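Sugar isomerase (Sinorhizobium meliloti, PDB 3QC0) binds a zinc ion in a TIM barrel of the xylose isomerase-like family and probably interconverts sugars, although its substrate is not established. Local coordinates at residues C18-A21 against E22-I26; K112-D115 against A116-M120; T266-E269 against R270-C274. All coordinates share one frame; numbering follows the deposited sequence.

Contact 1 of 3, residues C18-A21 against E22-I26; sequences CGFA and EAVDI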
loop_
_atom_site.group_PDB
_atom_site.type_symbol
_atom_site.label_atom_id
_atom_site.label_comp_id
_atom_site.label_asym_id
_atom_site.label_seq_id
_atom_site.Cartn_x
_atom_site.Cartn_y
_atom_site.Cartn_z
ATOM N N CYS A 18 2.062 13.398 26.661
ATOM C CA CYS A 18 1.110 14.411 27.059
ATOM C C CYS A 18 -0.310 13.955 26.930
ATOM O O CYS A 18 -0.694 13.425 25.886
ATOM C CB CYS A 18 1.249 15.691 26.224
ATOM S SG CYS A 18 2.869 16.454 26.195
ATOM N N GLY A 19 -1.104 14.229 27.957
ATOM C CA GLY A 19 -2.539 14.201 27.804
ATOM C C GLY A 19 -2.994 15.499 27.168
ATOM O O GLY A 19 -2.186 16.349 26.809
ATOM N N PHE A 20 -4.307 15.674 27.064
ATOM C CA PHE A 20 -4.873 16.788 26.289
ATOM C C PHE A 20 -4.442 18.178 26.758
ATOM O O PHE A 20 -4.035 19.018 25.962
ATOM C CB PHE A 20 -6.419 16.687 26.320
ATOM C CG PHE A 20 -7.122 17.711 25.481
ATOM C CD1 PHE A 20 -7.424 18.960 25.963
ATOM C CD2 PHE A 20 -7.567 17.383 24.193
ATOM C CE1 PHE A 20 -8.072 19.893 25.173
ATOM C CE2 PHE A 20 -8.193 18.295 23.405
ATOM C CZ PHE A 20 -8.506 19.559 23.890
ATOM N N ALA A 21 -4.567 18.466 28.068
ATOM C CA ALA A 21 -4.241 19.784 28.543
ATOM C C ALA A 21 -2.779 20.164 28.374
ATOM O O ALA A 21 -2.479 21.301 27.980
ATOM C CB ALA A 21 -4.616 19.901 30.030
ATOM N N GLU A 22 -1.884 19.218 28.671
ATOM C CA GLU A 22 -0.449 19.482 28.525
ATOM C C GLU A 22 -0.069 19.631 27.061
ATOM O O GLU A 22 0.744 20.474 26.710
ATOM C CB GLU A 22 0.412 18.386 29.135
ATOM C CG GLU A 22 1.883 18.878 29.267
ATOM C CD GLU A 22 2.858 17.793 29.620
ATOM O OE1 GLU A 22 2.424 16.716 30.104
ATOM O OE2 GLU A 22 4.068 18.030 29.408
ATOM N N ALA A 23 -0.659 18.794 26.210
ATOM C CA ALA A 23 -0.417 18.906 24.779
ATOM C C ALA A 23 -0.818 20.291 24.281
ATOM O O ALA A 23 -0.091 20.945 23.567
ATOM C CB ALA A 23 -1.179 17.814 24.024
ATOM N N VAL A 24 -1.975 20.771 24.699
ATOM C CA VAL A 24 -2.403 22.097 24.287
ATOM C C VAL A 24 -1.421 23.172 24.799
ATOM O O VAL A 24 -1.066 24.091 24.068
ATOM C CB VAL A 24 -3.844 22.391 24.780
ATOM C CG1 VAL A 24 -4.150 23.885 24.656
ATOM C CG2 VAL A 24 -4.861 21.512 23.982
ATOM N N ASP A 25 -1.018 23.040 26.065
ATOM C CA ASP A 25 -0.084 23.980 26.700
ATOM C C ASP A 25 1.213 24.094 25.883
ATOM O O ASP A 25 1.627 25.210 25.511
ATOM C CB ASP A 25 0.211 23.506 28.131
ATOM C CG ASP A 25 0.981 24.547 28.992
ATOM O OD1 ASP A 25 1.144 25.748 28.612
ATOM O OD2 ASP A 25 1.452 24.116 30.069
ATOM N N ILE A 26 1.818 22.948 25.560
ATOM C CA ILE A 26 3.087 22.987 24.797
ATOM C C ILE A 26 2.874 23.546 23.400
ATOM O O ILE A 26 3.689 24.295 22.913
ATOM C CB ILE A 26 3.749 21.661 24.664
ATOM C CG1 ILE A 26 4.127 21.108 26.005
ATOM C CG2 ILE A 26 5.037 21.785 23.787
ATOM C CD1 ILE A 26 4.634 19.734 25.908
#

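Contact 2 of 3, residues K112-D115 against A116-M120; sequences KNID and AARRM. With PG4 (tetraethylene glycol), chain H.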
loop_
_atom_site.group_PDB
_atom_site.type_symbol
_atom_site.label_atom_id
_atom_site.label_comp_id
_atom_site.label_asym_id
_atom_site.label_seq_id
_atom_site.Cartn_x
_atom_site.Cartn_y
_atom_site.Cartn_z
ATOM N N LYS A 112 -13.749 -12.389 3.315
ATOM C CA LYS A 112 -12.830 -12.055 2.240
ATOM C C LYS A 112 -13.466 -11.094 1.255
ATOM O O LYS A 112 -12.872 -10.745 0.228
ATOM C CB LYS A 112 -12.444 -13.331 1.459
ATOM C CG LYS A 112 -11.914 -14.437 2.371
ATOM C CD LYS A 112 -11.466 -15.635 1.520
ATOM C CE LYS A 112 -11.146 -16.867 2.370
ATOM N NZ LYS A 112 -10.023 -16.664 3.299
ATOM N N ASN A 113 -14.681 -10.647 1.564
ATOM C CA ASN A 113 -15.480 -9.920 0.594
ATOM C C ASN A 113 -15.172 -8.423 0.712
ATOM O O ASN A 113 -15.923 -7.648 1.322
ATOM C CB ASN A 113 -16.965 -10.210 0.791
ATOM C CG ASN A 113 -17.812 -9.792 -0.405
ATOM O OD1 ASN A 113 -17.395 -8.932 -1.194
ATOM N ND2 ASN A 113 -19.004 -10.407 -0.539
ATOM N N ILE A 114 -14.077 -8.006 0.093
ATOM C CA ILE A 114 -13.612 -6.624 0.197
ATOM C C ILE A 114 -14.589 -5.657 -0.469
ATOM O O ILE A 114 -14.824 -4.553 0.046
ATOM C CB ILE A 114 -12.167 -6.471 -0.317
ATOM C CG1 ILE A 114 -11.532 -5.167 0.103
ATOM C CG2 ILE A 114 -12.099 -6.638 -1.876
ATOM C CD1 ILE A 114 -11.264 -5.013 1.596
ATOM N N ASP A 115 -15.219 -6.071 -1.565
ATOM C CA ASP A 115 -16.205 -5.195 -2.168
ATOM C C ASP A 115 -17.411 -4.962 -1.250
ATOM O O ASP A 115 -17.936 -3.830 -1.173
ATOM C CB ASP A 115 -16.695 -5.727 -3.525
ATOM C CG ASP A 115 -15.636 -5.728 -4.607
ATOM O OD1 ASP A 115 -14.517 -5.237 -4.413
ATOM O OD2 ASP A 115 -15.988 -6.246 -5.723
ATOM N N ALA A 116 -17.872 -6.003 -0.567
ATOM C CA ALA A 116 -18.978 -5.869 0.368
ATOM C C ALA A 116 -18.590 -4.986 1.525
ATOM O O ALA A 116 -19.416 -4.166 2.002
ATOM C CB ALA A 116 -19.448 -7.253 0.884
ATOM N N ALA A 117 -17.375 -5.151 2.036
ATOM C CA ALA A 117 -16.901 -4.270 3.131
ATOM C C ALA A 117 -16.987 -2.811 2.674
ATOM O O ALA A 117 -17.389 -1.923 3.398
ATOM C CB ALA A 117 -15.469 -4.638 3.547
ATOM N N ARG A 118 -16.566 -2.546 1.458
ATOM C CA ARG A 118 -16.595 -1.189 0.933
ATOM C C ARG A 118 -18.025 -0.676 0.771
ATOM O O ARG A 118 -18.282 0.489 1.082
ATOM C CB ARG A 118 -15.799 -1.137 -0.370
ATOM C CG ARG A 118 -14.309 -1.246 -0.071
ATOM C CD ARG A 118 -13.453 -1.598 -1.276
ATOM N NE ARG A 118 -12.067 -1.454 -0.892
ATOM C CZ ARG A 118 -11.024 -2.035 -1.464
ATOM N NH1 ARG A 118 -11.183 -2.716 -2.574
ATOM N NH2 ARG A 118 -9.814 -1.854 -0.962
ATOM N N ARG A 119 -18.944 -1.545 0.330
ATOM C CA ARG A 119 -20.360 -1.152 0.302
ATOM C C ARG A 119 -20.850 -0.785 1.710
ATOM O O ARG A 119 -21.628 0.165 1.884
ATOM C CB ARG A 119 -21.251 -2.234 -0.285
ATOM C CG ARG A 119 -21.047 -2.417 -1.769
ATOM C CD ARG A 119 -22.126 -3.287 -2.399
ATOM N NE ARG A 119 -22.176 -4.639 -1.839
ATOM C CZ ARG A 119 -21.474 -5.680 -2.296
ATOM N NH1 ARG A 119 -20.626 -5.548 -3.298
ATOM N NH2 ARG A 119 -21.625 -6.864 -1.725
HETATM N N MSE A 120 -20.440 -1.530 2.717
HETATM C CA MSE A 120 -20.831 -1.223 4.131
HETATM C C MSE A 120 -20.295 0.103 4.572
HETATM O O MSE A 120 -20.952 0.811 5.319
HETATM C CB MSE A 120 -20.356 -2.301 5.076
HETATM C CG MSE A 120 -20.963 -3.673 4.869
HETATM SE SE MSE A 120 -20.143 -5.014 5.951
HETATM C CE MSE A 120 -21.123 -6.551 5.352
HETATM O O1 PG4 H . -19.227 -8.063 -3.144
HETATM C C1 PG4 H . -19.606 -9.159 -3.988
HETATM C C2 PG4 H . -21.032 -9.617 -3.687
HETATM O O2 PG4 H . -21.222 -9.766 -2.268
HETATM C C3 PG4 H . -22.459 -10.410 -1.949
HETATM C C4 PG4 H . -22.591 -10.490 -0.437
HETATM O O3 PG4 H . -22.757 -9.181 0.115
HETATM C C5 PG4 H . -22.983 -9.224 1.526
HETATM C C6 PG4 H . -22.847 -7.859 2.185
HETATM O O4 PG4 H . -23.086 -6.784 1.265
HETATM C C7 PG4 H . -22.783 -5.511 1.869
HETATM C C8 PG4 H . -23.887 -4.506 1.586
HETATM O O5 PG4 H . -23.962 -4.328 0.167
HETATM O O HOH W 1 -13.481 -2.925 -4.237
#

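Contact 3 of 3, residues T266-E269 against R270-C274; sequences TCVE and RYRNC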
loop_
_atom_site.group_PDB
_atom_site.type_symbol
_atom_site.label_atom_id
_atom_site.label_comp_id
_atom_site.label_asym_id
_atom_site.label_seq_id
_atom_site.Cartn_x
_atom_site.Cartn_y
_atom_site.Cartn_z
ATOM N N THR A 266 10.725 20.764 16.874
ATOM C CA THR A 266 11.205 20.158 15.619
ATOM C C THR A 266 10.083 20.215 14.584
ATOM O O THR A 266 10.354 20.563 13.424
ATOM C CB THR A 266 11.705 18.726 15.857
ATOM O OG1 THR A 266 12.721 18.744 16.898
ATOM C CG2 THR A 266 12.239 18.065 14.562
ATOM N N CYS A 267 8.829 19.939 14.970
ATOM C CA CYS A 267 7.725 20.106 14.010
ATOM C C CYS A 267 7.685 21.504 13.444
ATOM O O CYS A 267 7.466 21.674 12.274
ATOM C CB CYS A 267 6.332 19.792 14.565
ATOM S SG CYS A 267 6.094 18.145 15.141
ATOM N N VAL A 268 7.860 22.536 14.264
ATOM C CA VAL A 268 7.812 23.892 13.722
ATOM C C VAL A 268 8.977 24.163 12.751
ATOM O O VAL A 268 8.784 24.774 11.708
ATOM C CB VAL A 268 7.832 24.960 14.855
ATOM C CG1 VAL A 268 8.089 26.356 14.280
ATOM C CG2 VAL A 268 6.531 24.908 15.656
ATOM N N GLU A 269 10.182 23.707 13.107
ATOM C CA GLU A 269 11.355 23.902 12.262
ATOM C C GLU A 269 11.154 23.194 10.925
ATOM O O GLU A 269 11.411 23.769 9.852
ATOM C CB GLU A 269 12.612 23.361 12.949
ATOM C CG GLU A 269 13.882 23.526 12.175
ATOM C CD GLU A 269 14.314 24.974 11.985
ATOM O OE1 GLU A 269 13.921 25.809 12.764
ATOM O OE2 GLU A 269 15.080 25.255 11.061
ATOM N N ARG A 270 10.699 21.948 10.994
ATOM C CA ARG A 270 10.563 21.138 9.760
ATOM C C ARG A 270 9.400 21.631 8.919
ATOM O O ARG A 270 9.458 21.604 7.703
ATOM C CB ARG A 270 10.395 19.677 10.079
ATOM C CG ARG A 270 11.618 18.988 10.713
ATOM C CD ARG A 270 12.932 19.198 9.963
ATOM N NE ARG A 270 14.008 18.414 10.583
ATOM C CZ ARG A 270 14.241 17.126 10.360
ATOM N NH1 ARG A 270 13.470 16.429 9.520
ATOM N NH2 ARG A 270 15.249 16.518 10.988
ATOM N N TYR A 271 8.334 22.089 9.565
ATOM C CA TYR A 271 7.260 22.782 8.869
ATOM C C TYR A 271 7.761 23.996 8.097
ATOM O O TYR A 271 7.397 24.219 6.933
ATOM C CB TYR A 271 6.207 23.238 9.895
ATOM C CG TYR A 271 5.162 24.153 9.318
ATOM C CD1 TYR A 271 4.256 23.696 8.347
ATOM C CD2 TYR A 271 5.046 25.469 9.760
ATOM C CE1 TYR A 271 3.277 24.545 7.823
ATOM C CE2 TYR A 271 4.070 26.327 9.256
ATOM C CZ TYR A 271 3.188 25.870 8.309
ATOM O OH TYR A 271 2.252 26.762 7.844
ATOM N N ARG A 272 8.579 24.823 8.756
ATOM C CA ARG A 272 9.201 25.956 8.085
ATOM C C ARG A 272 10.054 25.540 6.884
ATOM O O ARG A 272 9.987 26.186 5.848
ATOM C CB ARG A 272 10.061 26.786 9.077
ATOM C CG ARG A 272 9.247 27.525 10.099
ATOM C CD ARG A 272 10.142 28.115 11.214
ATOM N NE ARG A 272 11.096 29.078 10.658
ATOM C CZ ARG A 272 10.805 30.360 10.406
ATOM N NH1 ARG A 272 9.584 30.840 10.656
ATOM N NH2 ARG A 272 11.722 31.162 9.890
ATOM N N ASN A 273 10.859 24.495 7.027
ATOM C CA ASN A 273 11.880 24.177 6.004
ATOM C C ASN A 273 11.486 23.183 4.941
ATOM O O ASN A 273 12.028 23.236 3.831
ATOM C CB ASN A 273 13.153 23.633 6.653
ATOM C CG ASN A 273 13.737 24.567 7.693
ATOM O OD1 ASN A 273 13.497 25.792 7.676
ATOM N ND2 ASN A 273 14.520 23.988 8.624
ATOM N N CYS A 274 10.616 22.247 5.290
ATOM C CA CYS A 274 10.512 20.998 4.544
ATOM C C CYS A 274 9.134 20.745 4.006
ATOM O O CYS A 274 8.898 19.630 3.539
ATOM C CB CYS A 274 10.873 19.794 5.448
ATOM S SG CYS A 274 12.500 19.871 6.245
HETATM O O HOH W 2 13.685 27.601 9.789
#

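Contact 1 of 3, residues C18-A21 against E22-I26
Val24 lays its CG2 methyl over one face of the Phe20 ring, a CH-pi contact in which the methyl stands 4.2 Å from the ring centroid, shifted toward the rim and nearest CE1. The ring reaches this place because CG of Phe20 is anti to the backbone N (chi1 -176°), and the side chain also touches Ile53 of helix 47-57. A branched valine one turn further on suits the site, since one of its two methyls can meet the ring while its CB stays close to the helix backbone. The second apolar patch is built on Cys18, just before the helix: its CB rests 3.9 Å from Ala23 CB, and its SG lies 3.7 Å from Ile26 CD1. Ala23 is small enough to let the cysteine come this near. The segment leads into and begins helix 20-29, the first helix of the TIM barrel, in the beta-alpha-beta unit running from strand 7-10 to strand 34-36. Ile26 and Cys18 both also touch Ala260 of helix 260-274, the last helix of the barrel. Gly19 holds the N-cap position, and its O accepts from Ala23 N at 2.9 Å; Phe20 O and Ala21 O take up the next two amides, those of Val24 and Asp25. At the polar edge the extended chain of exposed Glu22 passes alongside Cys18, with its CD 3.7 Å from SG.

Contact 2 of 3, residues K112-D115 against A116-M120
The guanidinium of Arg118 has Ile114 CG1 over the centre of one face, 3.5 Å from CZ, and water 1 in its plane at the edge. Ile114 sets CG1 anti to its own N (chi1 -165°), which brings this methylene against the flat group. Water 1 accepts from Arg118 NH1 at 2.8 Å and donates to Asp115 OD1, joining two opposite charges that do not touch directly. Arg118 NE and NH2 turn to Cys154 O and Asn156 OD1, and NH2 also reaches Trp183 O of the second subunit. Replacing the arginine by alanine is likely to leave Cys154 O, Asn156 OD1 and Trp183 O of the second subunit without this donor, take the guanidinium away from Ile114 CG1 and weaken the link between subunits. The other guanidinium, that of Arg119, lies with one face over Ala116 CA, while its edge faces a tetraethylene glycol probably taken up from the crystallisation liquor: NE donates to O5 at 2.7 Å and NH1 to O1. Asn113, the N-cap of helix 114-135, accepts from Ala116 N through OD1 at 3.0 Å, with the donor 61° out of the amide plane. Its OD1 also accepts from glycol O1, and its ND2 donates to O2. A short amide side chain suits this place because it can turn back onto the first turn and still use both its polar atoms. The chemistry implies that Arg118 serves packing and the subunit interface together, whereas Arg119 gathers ether and hydroxyl oxygens with its N-H groups.

Contact 3 of 3, residues T266-E269 against R270-C274
The last helix of the barrel, 260-274, carries this contact along its final turns, where Glu269 and Asn273 meet one turn apart. Asn273 ND2 donates to Glu269 OE2 at 2.8 Å, with an N-H...O angle of 155°. The amide comes from above the carboxylate plane, and the two flat groups are turned 75° against each other. Glu269 gets there by a bend: CG stays anti to the backbone N, and chi2 of 66° then folds the carboxylate along the helix toward Asn273. Water 2 closes the group, donating to Asn273 OD1 at 2.8 Å and to Glu269 OE2 at 3.0 Å while accepting from Arg272 NE. The carboxylate and Arg272 thus share a water, their charged atoms being too far apart to bridge directly. Asparagine fits this position because its amide offers a donor to the acid and an acceptor to the water. In this TIM barrel the same helix lies against strands 7-10 and 245-247, the first and last of the closed sheet: Cys267 packs on Ile9 and Val247, and Tyr271 on Leu7, while its hydroxyl bonds to Glu5 O. The zinc ion is some way off, about 14 Å from the side chain of Cys267. On another side of the helix Thr266 and Arg270 run side by side, Thr266 CG2 lying 4.0 Å from Arg270 CG, while the arginine carries its charge out to a salt bridge with Asp224. Thr266 turns its OG1 back to Glu262 O, which satisfies the hydroxyl and gives its methyl to the arginine chain. Val268 pairs likewise with Arg272, CG1 being 4.1 Å from CD, an apolar branch beside an aliphatic stem. The backbone bonds Arg270 N to Thr266 O at 2.8 Å.

How the contacts relate
The three contacts follow one another along the chain, each at or within one helix outside the eight-stranded parallel barrel. Contacts 1 and 2 lie at the starts of helices 20-29 and 114-135; contact 3 lies in the final turns of helix 260-274. Contacts 1 and 3 are neighbours, their centres about 20 Å apart and nearest atoms about 8 Å, because closing the barrel sets the first and last helices side by side. Contact 2 lies on the opposite side of the chain's centre from both, about 39 Å and 40 Å away between centres. Contacts 1 and 3 thus lie where the first and last helices meet, and contact 2 where the second subunit packs.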